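Local coordinates for protein fructuronate-tagaturonate epimerase UxaE from Cohnella laeviribosi in complex with 1 glycerol (PDB 6ILB) that probably catalyses the epimerization of D-tagaturonate to D-fructuronate with the help of a divalent metal ion, and holds zinc in this crystal, at residues Arg30-Lys35 with Val43-Gly48; Gly159-Lys164 with Met178-Cys183; Ile270-Thr275 with Phe299-Arg304; Arg377-Thr382 with Phe462-Glu467. All blocks are in the same frame, centred on the assembly; numbering follows the deposited sequence.

Contact 1: residues Arg30-Lys35 with Val43-Gly48; sequences RVQMIK and VAEGSG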
loop_
_atom_site.group_PDB
_atom_site.type_symbol
_atom_site.label_atom_id
_atom_site.label_comp_id
_atom_site.label_asym_id
_atom_site.label_seq_id
_atom_site.Cartn_x
_atom_site.Cartn_y
_atom_site.Cartn_z
ATOM N N ARG B 30 14.628 26.996 13.929
ATOM C CA ARG B 30 13.274 26.932 13.399
ATOM C C ARG B 30 13.322 26.291 12.015
ATOM O O ARG B 30 14.245 26.544 11.236
ATOM C CB ARG B 30 12.651 28.332 13.301
ATOM C CG ARG B 30 11.711 28.741 14.438
ATOM C CD ARG B 30 12.394 29.682 15.449
ATOM N NE ARG B 30 13.054 30.820 14.810
ATOM C CZ ARG B 30 13.917 31.632 15.417
ATOM N NH1 ARG B 30 14.231 31.448 16.694
ATOM N NH2 ARG B 30 14.462 32.637 14.742
ATOM N N VAL B 31 12.338 25.444 11.718
ATOM C CA VAL B 31 12.225 24.826 10.401
ATOM C C VAL B 31 10.775 24.910 9.949
ATOM O O VAL B 31 9.852 24.713 10.748
ATOM C CB VAL B 31 12.719 23.364 10.397
ATOM C CG1 VAL B 31 12.851 22.868 8.974
ATOM C CG2 VAL B 31 14.064 23.256 11.078
ATOM N N GLN B 32 10.582 25.220 8.666
ATOM C CA GLN B 32 9.262 25.256 8.047
ATOM C C GLN B 32 9.401 24.911 6.570
ATOM O O GLN B 32 10.506 24.865 6.017
ATOM C CB GLN B 32 8.593 26.619 8.216
ATOM C CG GLN B 32 9.325 27.734 7.502
ATOM C CD GLN B 32 8.646 29.073 7.687
ATOM O OE1 GLN B 32 8.150 29.386 8.772
ATOM N NE2 GLN B 32 8.618 29.872 6.627
ATOM N N MET B 33 8.258 24.669 5.929
ATOM C CA MET B 33 8.225 24.216 4.547
ATOM C C MET B 33 7.525 25.242 3.675
ATOM O O MET B 33 6.520 25.841 4.086
ATOM C CB MET B 33 7.522 22.879 4.427
ATOM C CG MET B 33 8.458 21.702 4.573
ATOM S SD MET B 33 7.623 20.181 4.071
ATOM C CE MET B 33 7.337 20.527 2.342
ATOM N N ILE B 34 8.047 25.415 2.459
ATOM C CA ILE B 34 7.601 26.464 1.556
ATOM C C ILE B 34 7.278 25.881 0.188
ATOM O O ILE B 34 7.829 24.855 -0.218
ATOM C CB ILE B 34 8.673 27.565 1.420
ATOM C CG1 ILE B 34 9.942 26.993 0.793
ATOM C CG2 ILE B 34 8.979 28.192 2.771
ATOM C CD1 ILE B 34 10.769 28.021 0.076
ATOM N N LYS B 35 6.377 26.548 -0.524
ATOM C CA LYS B 35 6.242 26.415 -1.972
ATOM C C LYS B 35 6.737 27.705 -2.617
ATOM O O LYS B 35 6.292 28.803 -2.257
ATOM C CB LYS B 35 4.791 26.131 -2.395
ATOM C CG LYS B 35 4.431 26.437 -3.887
ATOM C CD LYS B 35 4.005 27.913 -4.188
ATOM C CE LYS B 35 3.345 28.059 -5.564
ATOM N NZ LYS B 35 4.338 28.183 -6.653
ATOM N N VAL B 43 13.040 25.541 4.985
ATOM C CA VAL B 43 13.560 26.845 5.398
ATOM C C VAL B 43 13.930 26.770 6.871
ATOM O O VAL B 43 13.053 26.575 7.719
ATOM C CB VAL B 43 12.541 27.968 5.159
ATOM C CG1 VAL B 43 12.952 29.225 5.908
ATOM C CG2 VAL B 43 12.401 28.232 3.680
ATOM N N ALA B 44 15.220 26.944 7.179
ATOM C CA ALA B 44 15.748 26.783 8.534
ATOM C C ALA B 44 16.383 28.080 9.022
ATOM O O ALA B 44 17.403 28.520 8.484
ATOM C CB ALA B 44 16.768 25.644 8.596
ATOM N N GLU B 45 15.788 28.672 10.050
ATOM C CA GLU B 45 16.279 29.877 10.702
ATOM C C GLU B 45 16.790 29.528 12.097
ATOM O O GLU B 45 16.519 28.447 12.628
ATOM C CB GLU B 45 15.170 30.942 10.785
ATOM C CG GLU B 45 14.256 30.998 9.541
ATOM C CD GLU B 45 12.849 30.386 9.741
ATOM O OE1 GLU B 45 11.878 31.166 9.860
ATOM O OE2 GLU B 45 12.700 29.138 9.750
ATOM N N GLY B 46 17.543 30.451 12.686
ATOM C CA GLY B 46 18.060 30.254 14.031
ATOM C C GLY B 46 19.404 29.555 14.033
ATOM O O GLY B 46 20.125 29.518 13.032
ATOM N N SER B 47 19.748 28.983 15.186
ATOM C CA SER B 47 21.044 28.335 15.309
ATOM C C SER B 47 20.969 27.164 16.281
ATOM O O SER B 47 20.237 27.198 17.274
ATOM C CB SER B 47 22.121 29.328 15.750
ATOM O OG SER B 47 23.405 28.742 15.629
ATOM N N GLY B 48 21.769 26.152 15.999
ATOM C CA GLY B 48 21.680 24.865 16.659
ATOM C C GLY B 48 22.171 23.784 15.722
ATOM O O GLY B 48 22.420 24.016 14.542
#
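The strand segments 30-35 and 43-45 run antiparallel, axes 4.6 Å apart and directions 161° apart, as the two arms of a beta hairpin in a five-stranded antiparallel sheet. Arg30/Glu45 and Gln32/Val43 are hydrogen-bonded pairs, with Val31/Ala44 the non-hydrogen-bonded pair between them. Arg30 N donates to Glu45 O at 2.7 Å and Gln32 N to Val43 O at 3.0 Å; each pair also has its return bond. Arg30, Gln32, Val43 and Glu45 share one face of the sheet. There Gln32 and Val43 run alongside each other, Gln32 CG 4.0 Å from Val43 CB. Beyond them Ile34 comes across Val43 roughly perpendicular, CG2 to CG2 at 3.5 Å, and both rest on Leu64 of strand 62-66. Glu45, its chain bent at chi2 (105°), turns OE2 back to Arg30 CB at 3.6 Å. The charged ends stay apart, Arg30 NE being 5.1 Å from Glu45 OE1, while one face of the guanidinium lies over Gly46 N. At Gly46 (phi 89°) a CB would press on the preceding carbonyl O, which suits glycine. Val31 and Ala44 occupy the other face, where Val31 also meets Phe147 of helix 135-149. From here the Ala44 CA-H points across to Arg30 O, CA to O 3.1 Å.

Contact 2: residues Gly159-Lys164 with Met178-Cys183; sequences GDHLKK and MLTLDC. With ZN (zinc ion), chain F.
His161 puts its CG anti to its own carbonyl carbon (chi1 -73°), while the Asp182 carboxylate swings anti to the backbone N (chi1 -174°), and the two meet with OD2 at the edge of the imidazole, in its plane. Asp182 OD2 lies 3.6 Å from His161 CD2, the carboxylate plane turned 86° from the ring; Thr180 CG2 covers one ring face. Asp182 OD1 is bonded to Ser184. Lys163 runs alongside Asp182, its CG 3.5 Å from Asp182 CB, and sends NZ on to Glu185. The backbones form a parallel pair of TIM-barrel strands in a beta-alpha-beta unit. Gly159 N donates to Met178 O at 3.0 Å and Thr180 N to Gly159 O at 3.1 Å; then a beta bulge shifts the register by one before Asp182 N reaches Leu162 O at 3.0 Å. On the side facing helix 165-173, Leu162 CD2 packs on Leu179 CD1. The bulge lies beside Asp160, the predicted proton acceptor, which also pairs with Lys366. His161 ND1 gives Asp160 OD1 a weak hydrogen bond of 2.7 Å, and His161 NE2 binds zinc at 2.4 Å. The weak bond to Asp160 may help to fix the ring's rotation so that NE2 faces the metal.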
loop_
_atom_site.group_PDB
_atom_site.type_symbol
_atom_site.label_atom_id
_atom_site.label_comp_id
_atom_site.label_asym_id
_atom_site.label_seq_id
_atom_site.Cartn_x
_atom_site.Cartn_y
_atom_site.Cartn_z
ATOM N N GLY B 159 6.911 -2.598 3.172
ATOM C CA GLY B 159 7.393 -3.233 1.958
ATOM C C GLY B 159 6.419 -4.283 1.451
ATOM O O GLY B 159 6.377 -5.397 1.986
ATOM N N ASP B 160 5.643 -3.944 0.418
ATOM C CA ASP B 160 4.507 -4.764 0.008
ATOM C C ASP B 160 4.935 -5.934 -0.885
ATOM O O ASP B 160 5.626 -5.745 -1.894
ATOM C CB ASP B 160 3.475 -3.901 -0.723
ATOM C CG ASP B 160 2.085 -4.526 -0.709
ATOM O OD1 ASP B 160 1.916 -5.532 0.002
ATOM O OD2 ASP B 160 1.162 -4.025 -1.391
ATOM N N HIS B 161 4.507 -7.144 -0.516
ATOM C CA HIS B 161 4.666 -8.330 -1.364
ATOM C C HIS B 161 6.131 -8.605 -1.721
ATOM O O HIS B 161 6.452 -8.996 -2.844
ATOM C CB HIS B 161 3.817 -8.206 -2.626
ATOM C CG HIS B 161 2.354 -8.385 -2.384
ATOM N ND1 HIS B 161 1.543 -7.361 -1.938
ATOM C CD2 HIS B 161 1.551 -9.468 -2.528
ATOM C CE1 HIS B 161 0.305 -7.805 -1.814
ATOM N NE2 HIS B 161 0.285 -9.078 -2.169
ATOM N N LEU B 162 7.024 -8.398 -0.766
ATOM C CA LEU B 162 8.400 -8.839 -0.934
ATOM C C LEU B 162 8.468 -10.362 -0.992
ATOM O O LEU B 162 7.825 -11.057 -0.201
ATOM C CB LEU B 162 9.261 -8.306 0.209
ATOM C CG LEU B 162 9.860 -6.904 0.064
ATOM C CD1 LEU B 162 8.864 -5.915 -0.502
ATOM C CD2 LEU B 162 10.426 -6.381 1.354
ATOM N N LYS B 163 9.245 -10.882 -1.945
ATOM C CA LYS B 163 9.401 -12.318 -2.167
ATOM C C LYS B 163 10.818 -12.816 -1.942
ATOM O O LYS B 163 10.995 -13.987 -1.605
ATOM C CB LYS B 163 8.979 -12.698 -3.599
ATOM C CG LYS B 163 7.499 -12.460 -3.931
ATOM C CD LYS B 163 7.222 -12.563 -5.431
ATOM C CE LYS B 163 7.372 -13.993 -5.928
ATOM N NZ LYS B 163 8.664 -14.235 -6.650
ATOM N N LYS B 164 11.827 -11.960 -2.092
ATOM C CA LYS B 164 13.221 -12.372 -2.053
ATOM C C LYS B 164 13.922 -11.825 -0.818
ATOM O O LYS B 164 13.669 -10.690 -0.394
ATOM C CB LYS B 164 13.957 -11.918 -3.315
ATOM C CG LYS B 164 13.180 -12.203 -4.591
ATOM C CD LYS B 164 13.878 -13.218 -5.474
ATOM C CE LYS B 164 12.893 -13.841 -6.454
ATOM N NZ LYS B 164 12.033 -14.842 -5.768
ATOM N N MET B 178 6.805 -2.319 8.520
ATOM C CA MET B 178 5.849 -3.342 8.157
ATOM C C MET B 178 6.409 -4.106 6.966
ATOM O O MET B 178 6.954 -3.509 6.034
ATOM C CB MET B 178 4.477 -2.726 7.827
ATOM C CG MET B 178 3.436 -3.746 7.444
ATOM S SD MET B 178 1.892 -2.963 6.994
ATOM C CE MET B 178 1.023 -4.358 6.278
ATOM N N LEU B 179 6.265 -5.424 6.988
ATOM C CA LEU B 179 6.760 -6.254 5.903
ATOM C C LEU B 179 5.661 -7.218 5.489
ATOM O O LEU B 179 5.127 -7.944 6.332
ATOM C CB LEU B 179 8.023 -7.014 6.327
ATOM C CG LEU B 179 8.312 -8.144 5.332
ATOM C CD1 LEU B 179 8.711 -7.499 4.037
ATOM C CD2 LEU B 179 9.407 -9.082 5.816
ATOM N N THR B 180 5.323 -7.223 4.197
ATOM C CA THR B 180 4.303 -8.106 3.648
ATOM C C THR B 180 5.002 -9.201 2.851
ATOM O O THR B 180 5.551 -8.943 1.775
ATOM C CB THR B 180 3.329 -7.320 2.768
ATOM O OG1 THR B 180 2.802 -6.210 3.510
ATOM C CG2 THR B 180 2.176 -8.201 2.290
ATOM N N LEU B 181 4.975 -10.419 3.376
ATOM C CA LEU B 181 5.637 -11.549 2.748
ATOM C C LEU B 181 4.709 -12.184 1.716
ATOM O O LEU B 181 3.641 -12.696 2.064
ATOM C CB LEU B 181 6.041 -12.569 3.810
ATOM C CG LEU B 181 6.870 -13.743 3.298
ATOM C CD1 LEU B 181 8.236 -13.223 2.800
ATOM C CD2 LEU B 181 7.010 -14.820 4.373
ATOM N N ASP B 182 5.128 -12.171 0.456
ATOM C CA ASP B 182 4.403 -12.825 -0.631
ATOM C C ASP B 182 4.874 -14.273 -0.756
ATOM O O ASP B 182 6.061 -14.526 -0.967
ATOM C CB ASP B 182 4.641 -12.051 -1.928
ATOM C CG ASP B 182 3.823 -12.572 -3.093
ATOM O OD1 ASP B 182 3.226 -13.667 -2.985
ATOM O OD2 ASP B 182 3.769 -11.863 -4.128
ATOM N N CYS B 183 3.958 -15.225 -0.618
ATOM C CA CYS B 183 4.329 -16.634 -0.658
ATOM C C CYS B 183 3.831 -17.325 -1.926
ATOM O O CYS B 183 3.463 -18.498 -1.886
ATOM C CB CYS B 183 3.819 -17.365 0.583
ATOM S SG CYS B 183 4.190 -16.536 2.162
HETATM ZN ZN ZN F . -1.757 -10.307 -1.699
#

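Contact 3: residues Ile270-Thr275 with Phe299-Arg304; sequences ISIDET and FSMAPR. With ZN (zinc ion), chain F.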
loop_
_atom_site.group_PDB
_atom_site.type_symbol
_atom_site.label_atom_id
_atom_site.label_comp_id
_atom_site.label_asym_id
_atom_site.label_seq_id
_atom_site.Cartn_x
_atom_site.Cartn_y
_atom_site.Cartn_z
ATOM N N ILE B 270 1.405 -11.565 6.463
ATOM C CA ILE B 270 1.528 -12.709 5.572
ATOM C C ILE B 270 0.418 -12.657 4.530
ATOM O O ILE B 270 -0.772 -12.580 4.863
ATOM C CB ILE B 270 1.519 -14.027 6.360
ATOM C CG1 ILE B 270 2.837 -14.151 7.133
ATOM C CG2 ILE B 270 1.341 -15.197 5.418
ATOM C CD1 ILE B 270 2.710 -14.754 8.501
ATOM N N SER B 271 0.811 -12.705 3.270
ATOM C CA SER B 271 -0.111 -12.670 2.149
ATOM C C SER B 271 -0.252 -14.076 1.592
ATOM O O SER B 271 0.742 -14.685 1.177
ATOM C CB SER B 271 0.398 -11.715 1.076
ATOM O OG SER B 271 -0.324 -11.889 -0.124
ATOM N N ILE B 272 -1.473 -14.601 1.597
ATOM C CA ILE B 272 -1.733 -15.899 0.984
ATOM C C ILE B 272 -2.949 -15.833 0.070
ATOM O O ILE B 272 -3.584 -16.864 -0.176
ATOM C CB ILE B 272 -1.940 -17.005 2.035
ATOM C CG1 ILE B 272 -3.194 -16.726 2.854
ATOM C CG2 ILE B 272 -0.712 -17.191 2.921
ATOM C CD1 ILE B 272 -3.570 -17.858 3.785
ATOM N N ASP B 273 -3.301 -14.634 -0.426
ATOM C CA ASP B 273 -4.363 -14.496 -1.422
ATOM C C ASP B 273 -3.843 -14.627 -2.850
ATOM O O ASP B 273 -4.354 -13.951 -3.761
ATOM C CB ASP B 273 -5.097 -13.165 -1.258
ATOM C CG ASP B 273 -4.188 -11.999 -1.471
ATOM O OD1 ASP B 273 -3.105 -12.039 -0.860
ATOM O OD2 ASP B 273 -4.517 -11.086 -2.253
ATOM N N GLU B 274 -2.812 -15.452 -3.053
ATOM C CA GLU B 274 -2.284 -15.797 -4.366
ATOM C C GLU B 274 -2.567 -17.242 -4.732
ATOM O O GLU B 274 -1.947 -17.771 -5.653
ATOM C CB GLU B 274 -0.779 -15.539 -4.426
ATOM C CG GLU B 274 -0.416 -14.069 -4.524
ATOM C CD GLU B 274 -0.532 -13.325 -3.204
ATOM O OE1 GLU B 274 -0.295 -13.920 -2.118
ATOM O OE2 GLU B 274 -0.860 -12.123 -3.275
ATOM N N THR B 275 -3.454 -17.908 -4.006
ATOM C CA THR B 275 -4.020 -19.135 -4.532
ATOM C C THR B 275 -4.914 -18.806 -5.724
ATOM O O THR B 275 -5.442 -17.697 -5.852
ATOM C CB THR B 275 -4.819 -19.879 -3.454
ATOM O OG1 THR B 275 -5.538 -18.930 -2.662
ATOM C CG2 THR B 275 -3.923 -20.715 -2.546
ATOM N N PHE B 299 1.300 -9.830 12.387
ATOM C CA PHE B 299 0.523 -8.604 12.442
ATOM C C PHE B 299 -0.824 -8.828 11.777
ATOM O O PHE B 299 -1.869 -8.528 12.366
ATOM C CB PHE B 299 1.325 -7.493 11.764
ATOM C CG PHE B 299 0.552 -6.219 11.460
ATOM C CD1 PHE B 299 0.336 -5.256 12.443
ATOM C CD2 PHE B 299 0.138 -5.944 10.162
ATOM C CE1 PHE B 299 -0.318 -4.080 12.150
ATOM C CE2 PHE B 299 -0.526 -4.762 9.853
ATOM C CZ PHE B 299 -0.756 -3.827 10.848
ATOM N N SER B 300 -0.821 -9.418 10.579
ATOM C CA SER B 300 -2.056 -9.621 9.839
ATOM C C SER B 300 -1.897 -10.779 8.862
ATOM O O SER B 300 -0.785 -11.179 8.506
ATOM C CB SER B 300 -2.485 -8.347 9.081
ATOM O OG SER B 300 -1.533 -7.978 8.090
ATOM N N MET B 301 -3.037 -11.306 8.425
ATOM C CA MET B 301 -3.099 -12.299 7.365
ATOM C C MET B 301 -4.055 -11.806 6.291
ATOM O O MET B 301 -5.119 -11.272 6.607
ATOM C CB MET B 301 -3.574 -13.640 7.897
ATOM C CG MET B 301 -3.231 -14.799 6.990
ATOM S SD MET B 301 -1.856 -15.740 7.668
ATOM C CE MET B 301 -2.573 -16.416 9.165
ATOM N N ALA B 302 -3.672 -11.984 5.020
ATOM C CA ALA B 302 -4.472 -11.570 3.864
ATOM C C ALA B 302 -5.008 -12.785 3.117
ATOM O O ALA B 302 -4.357 -13.296 2.203
ATOM C CB ALA B 302 -3.647 -10.695 2.923
ATOM N N PRO B 303 -6.188 -13.281 3.455
ATOM C CA PRO B 303 -6.736 -14.426 2.730
ATOM C C PRO B 303 -7.342 -14.020 1.397
ATOM O O PRO B 303 -7.722 -12.871 1.166
ATOM C CB PRO B 303 -7.808 -14.965 3.676
ATOM C CG PRO B 303 -8.184 -13.826 4.496
ATOM C CD PRO B 303 -6.994 -12.938 4.630
ATOM N N ARG B 304 -7.406 -15.004 0.505
ATOM C CA ARG B 304 -8.109 -14.864 -0.762
ATOM C C ARG B 304 -9.593 -15.096 -0.521
ATOM O O ARG B 304 -10.020 -16.233 -0.314
ATOM C CB ARG B 304 -7.568 -15.857 -1.783
ATOM C CG ARG B 304 -7.459 -15.286 -3.186
ATOM C CD ARG B 304 -8.619 -15.742 -4.005
ATOM N NE ARG B 304 -8.372 -15.640 -5.431
ATOM C CZ ARG B 304 -9.342 -15.651 -6.332
ATOM N NH1 ARG B 304 -10.608 -15.749 -5.935
ATOM N NH2 ARG B 304 -9.051 -15.564 -7.613
HETATM ZN ZN ZN F . -1.757 -10.307 -1.699
#
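Ile270 O takes a hydrogen bond from Ala302 N at 3.0 Å, nearly in line with the carbonyl, and a weaker CA-H...O contact from Met301, with CA 3.4 Å away. Strands 267-271 and 300-302, joined through helix 281-293, are adjacent parallel strands of the TIM barrel, paired further by Ile270 N to Ser300 O and by Ile272 N to Ala302 O. Past the strand the chain turns to present metal ligands. Asp273 OD1 binds zinc at 2.3 Å and Glu274 OE2 at 2.6 Å, with Ser271 OG a more distant ligand; His161 and His343 share the ion. Asp273 reaches it with CG between its own backbone N and carbonyl carbon (chi1 62°), and its CB backs onto Arg304 N. Arg304 CG touches Asp273 O at 3.4 Å, and the chain, bent at chi2, continues past Thr275 with NE 3.6 Å from Thr275 O, no hydrogen bond being formed. Exchanging Arg304 for a glycine would probably open a gap along Asp273 and Thr275 and leave the zinc-binding turn less confined. On the face away from Ser271 and Ala302, Ile270, which also meets Met251 of helix 234-259, runs alongside Met301, with Met301 SD 3.9 Å from Ile270 CG2.

Contact 4: residues Arg377-Thr382 with Phe462-Glu467; sequences RIVAKT and FRTLSE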
loop_
_atom_site.group_PDB
_atom_site.type_symbol
_atom_site.label_atom_id
_atom_site.label_comp_id
_atom_site.label_asym_id
_atom_site.label_seq_id
_atom_site.Cartn_x
_atom_site.Cartn_y
_atom_site.Cartn_z
ATOM N N ARG B 377 -7.723 11.829 -12.603
ATOM C CA ARG B 377 -8.974 12.583 -12.692
ATOM C C ARG B 377 -8.707 14.081 -12.748
ATOM O O ARG B 377 -9.362 14.808 -13.504
ATOM C CB ARG B 377 -9.886 12.242 -11.509
ATOM C CG ARG B 377 -11.344 12.636 -11.693
ATOM C CD ARG B 377 -12.089 12.763 -10.366
ATOM N NE ARG B 377 -12.017 11.562 -9.523
ATOM C CZ ARG B 377 -12.766 10.463 -9.693
ATOM N NH1 ARG B 377 -13.648 10.373 -10.694
ATOM N NH2 ARG B 377 -12.609 9.427 -8.873
ATOM N N ILE B 378 -7.732 14.553 -11.968
ATOM C CA ILE B 378 -7.403 15.974 -11.948
ATOM C C ILE B 378 -6.829 16.414 -13.289
ATOM O O ILE B 378 -7.111 17.520 -13.762
ATOM C CB ILE B 378 -6.440 16.274 -10.785
ATOM C CG1 ILE B 378 -7.171 16.169 -9.445
ATOM C CG2 ILE B 378 -5.856 17.655 -10.935
ATOM C CD1 ILE B 378 -8.353 17.061 -9.349
ATOM N N VAL B 379 -6.027 15.560 -13.930
ATOM C CA VAL B 379 -5.487 15.905 -15.244
ATOM C C VAL B 379 -6.594 15.943 -16.286
ATOM O O VAL B 379 -6.584 16.790 -17.190
ATOM C CB VAL B 379 -4.376 14.927 -15.654
ATOM C CG1 VAL B 379 -4.009 15.126 -17.120
ATOM C CG2 VAL B 379 -3.161 15.119 -14.782
ATOM N N ALA B 380 -7.562 15.022 -16.190
ATOM C CA ALA B 380 -8.702 15.068 -17.096
ATOM C C ALA B 380 -9.531 16.325 -16.865
ATOM O O ALA B 380 -10.024 16.933 -17.820
ATOM C CB ALA B 380 -9.562 13.815 -16.931
ATOM N N LYS B 381 -9.689 16.734 -15.606
ATOM C CA LYS B 381 -10.427 17.958 -15.299
ATOM C C LYS B 381 -9.730 19.190 -15.872
ATOM O O LYS B 381 -10.344 19.981 -16.599
ATOM C CB LYS B 381 -10.598 18.107 -13.785
ATOM C CG LYS B 381 -11.679 17.215 -13.161
ATOM C CD LYS B 381 -11.542 17.094 -11.623
ATOM C CE LYS B 381 -12.900 17.146 -10.894
ATOM N NZ LYS B 381 -13.075 18.443 -10.143
ATOM N N THR B 382 -8.437 19.359 -15.571
ATOM C CA THR B 382 -7.739 20.626 -15.769
ATOM C C THR B 382 -6.750 20.651 -16.930
ATOM O O THR B 382 -6.179 21.710 -17.200
ATOM C CB THR B 382 -6.976 21.003 -14.494
ATOM O OG1 THR B 382 -6.027 19.969 -14.208
ATOM C CG2 THR B 382 -7.935 21.180 -13.319
ATOM N N PHE B 462 3.358 15.907 -13.749
ATOM C CA PHE B 462 3.724 16.409 -12.427
ATOM C C PHE B 462 3.601 17.923 -12.340
ATOM O O PHE B 462 3.265 18.460 -11.277
ATOM C CB PHE B 462 5.139 15.977 -12.075
ATOM C CG PHE B 462 5.213 14.620 -11.464
ATOM C CD1 PHE B 462 4.939 14.440 -10.118
ATOM C CD2 PHE B 462 5.554 13.515 -12.234
ATOM C CE1 PHE B 462 5.012 13.174 -9.546
ATOM C CE2 PHE B 462 5.632 12.251 -11.671
ATOM C CZ PHE B 462 5.355 12.079 -10.328
ATOM N N ARG B 463 3.838 18.626 -13.445
ATOM C CA ARG B 463 3.728 20.076 -13.408
ATOM C C ARG B 463 2.275 20.522 -13.305
ATOM O O ARG B 463 1.978 21.501 -12.608
ATOM C CB ARG B 463 4.400 20.683 -14.637
ATOM C CG ARG B 463 4.584 22.202 -14.561
ATOM C CD ARG B 463 5.825 22.636 -15.330
ATOM N NE ARG B 463 6.038 21.850 -16.546
ATOM C CZ ARG B 463 5.184 21.777 -17.564
ATOM N NH1 ARG B 463 4.036 22.450 -17.531
ATOM N NH2 ARG B 463 5.481 21.028 -18.625
ATOM N N THR B 464 1.348 19.821 -13.984
ATOM C CA THR B 464 -0.064 20.182 -13.822
ATOM C C THR B 464 -0.590 19.765 -12.453
ATOM O O THR B 464 -1.452 20.452 -11.894
ATOM C CB THR B 464 -0.952 19.608 -14.951
ATOM O OG1 THR B 464 -2.329 19.704 -14.572
ATOM C CG2 THR B 464 -0.682 18.180 -15.241
ATOM N N LEU B 465 -0.075 18.663 -11.892
ATOM C CA LEU B 465 -0.405 18.298 -10.514
ATOM C C LEU B 465 0.149 19.310 -9.514
ATOM O O LEU B 465 -0.535 19.665 -8.544
ATOM C CB LEU B 465 0.117 16.898 -10.186
ATOM C CG LEU B 465 -0.840 15.719 -10.387
ATOM C CD1 LEU B 465 -2.156 15.980 -9.665
ATOM C CD2 LEU B 465 -1.070 15.391 -11.850
ATOM N N SER B 466 1.391 19.773 -9.718
ATOM C CA SER B 466 1.942 20.785 -8.820
ATOM C C SER B 466 1.138 22.074 -8.870
ATOM O O SER B 466 1.033 22.792 -7.870
ATOM C CB SER B 466 3.393 21.082 -9.170
ATOM O OG SER B 466 3.767 22.308 -8.569
ATOM N N GLU B 467 0.577 22.392 -10.035
ATOM C CA GLU B 467 -0.191 23.619 -10.188
ATOM C C GLU B 467 -1.615 23.465 -9.667
ATOM O O GLU B 467 -2.200 24.441 -9.188
ATOM C CB GLU B 467 -0.171 24.056 -11.658
ATOM C CG GLU B 467 -1.401 24.827 -12.122
ATOM C CD GLU B 467 -1.290 25.283 -13.567
ATOM O OE1 GLU B 467 -1.198 26.516 -13.793
ATOM O OE2 GLU B 467 -1.288 24.408 -14.471
#
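Ile378, whose CG2 lies 4.3 Å from Leu465 CD1, supplies the flat group of this crossing, its peptide carbonyl. Thr382 OG1 and Thr382 N reach Ile378 O from opposite faces of the carbonyl plane. The hydroxyl donates at 2.7 Å from 37° above the plane, and Thr382 N bonds to the same Ile378 O at 2.9 Å. Two bonds thus hold one oxygen in the last turn of helix 369-382. The hydroxyl gets there because OG1 sits between the backbone N and carbonyl carbon of Thr382 (chi1 60°), turned back along the helix. Across the contact it faces Thr464 OG1 at 3.7 Å, too far for a hydrogen bond.

The rest of the contact is apolar. It joins helix 369-382, which follows the last barrel strand, 363-367, to helix 458-467 near the C terminus. Segments 377-382 and 462-467 cross at 83°, their axes 10.0 Å apart. Val379 CG2, anti to its own carbonyl carbon, meets both partners: Leu465 CD2 at 3.6 Å and Thr464 CG2 at 4.0 Å, each side chain coming in roughly perpendicular. Leu386 of helix 384-396 covers Val379 and Thr464, while Tyr472 of helix 469-487 packs on Leu465.

With a valine in place of Thr382, the Ile378 carbonyl would probably lose its second donor and the Thr464 hydroxyl its polar neighbour. No hydrogen bond joins the two segments, and the Thr382 hydroxyl spends its proton on Ile378 O within its own helix, leaving the join between helices to van der Waals contact.

From the N terminus the four contacts follow in series; none nests in or crosses another. Contact 1 closes a hairpin across seven intervening residues in the antiparallel sheet. Contact 2 then closes a beta-alpha-beta unit of the barrel across thirteen residues, and contact 3 closes another across twenty-three. These two touch: strands 178-182 and 267-271 are neighbours, with a probable hydrogen bond from Ser271 N to Leu181 O, and both contacts supply ligands to the same zinc. Contact 4 spans the longest connection, seventy-nine residues, and joins two helices that follow the last barrel strand. It comes within about 6 Å of contact 1, nearest atoms, whereas contact 3 lies across the chain's centre from both.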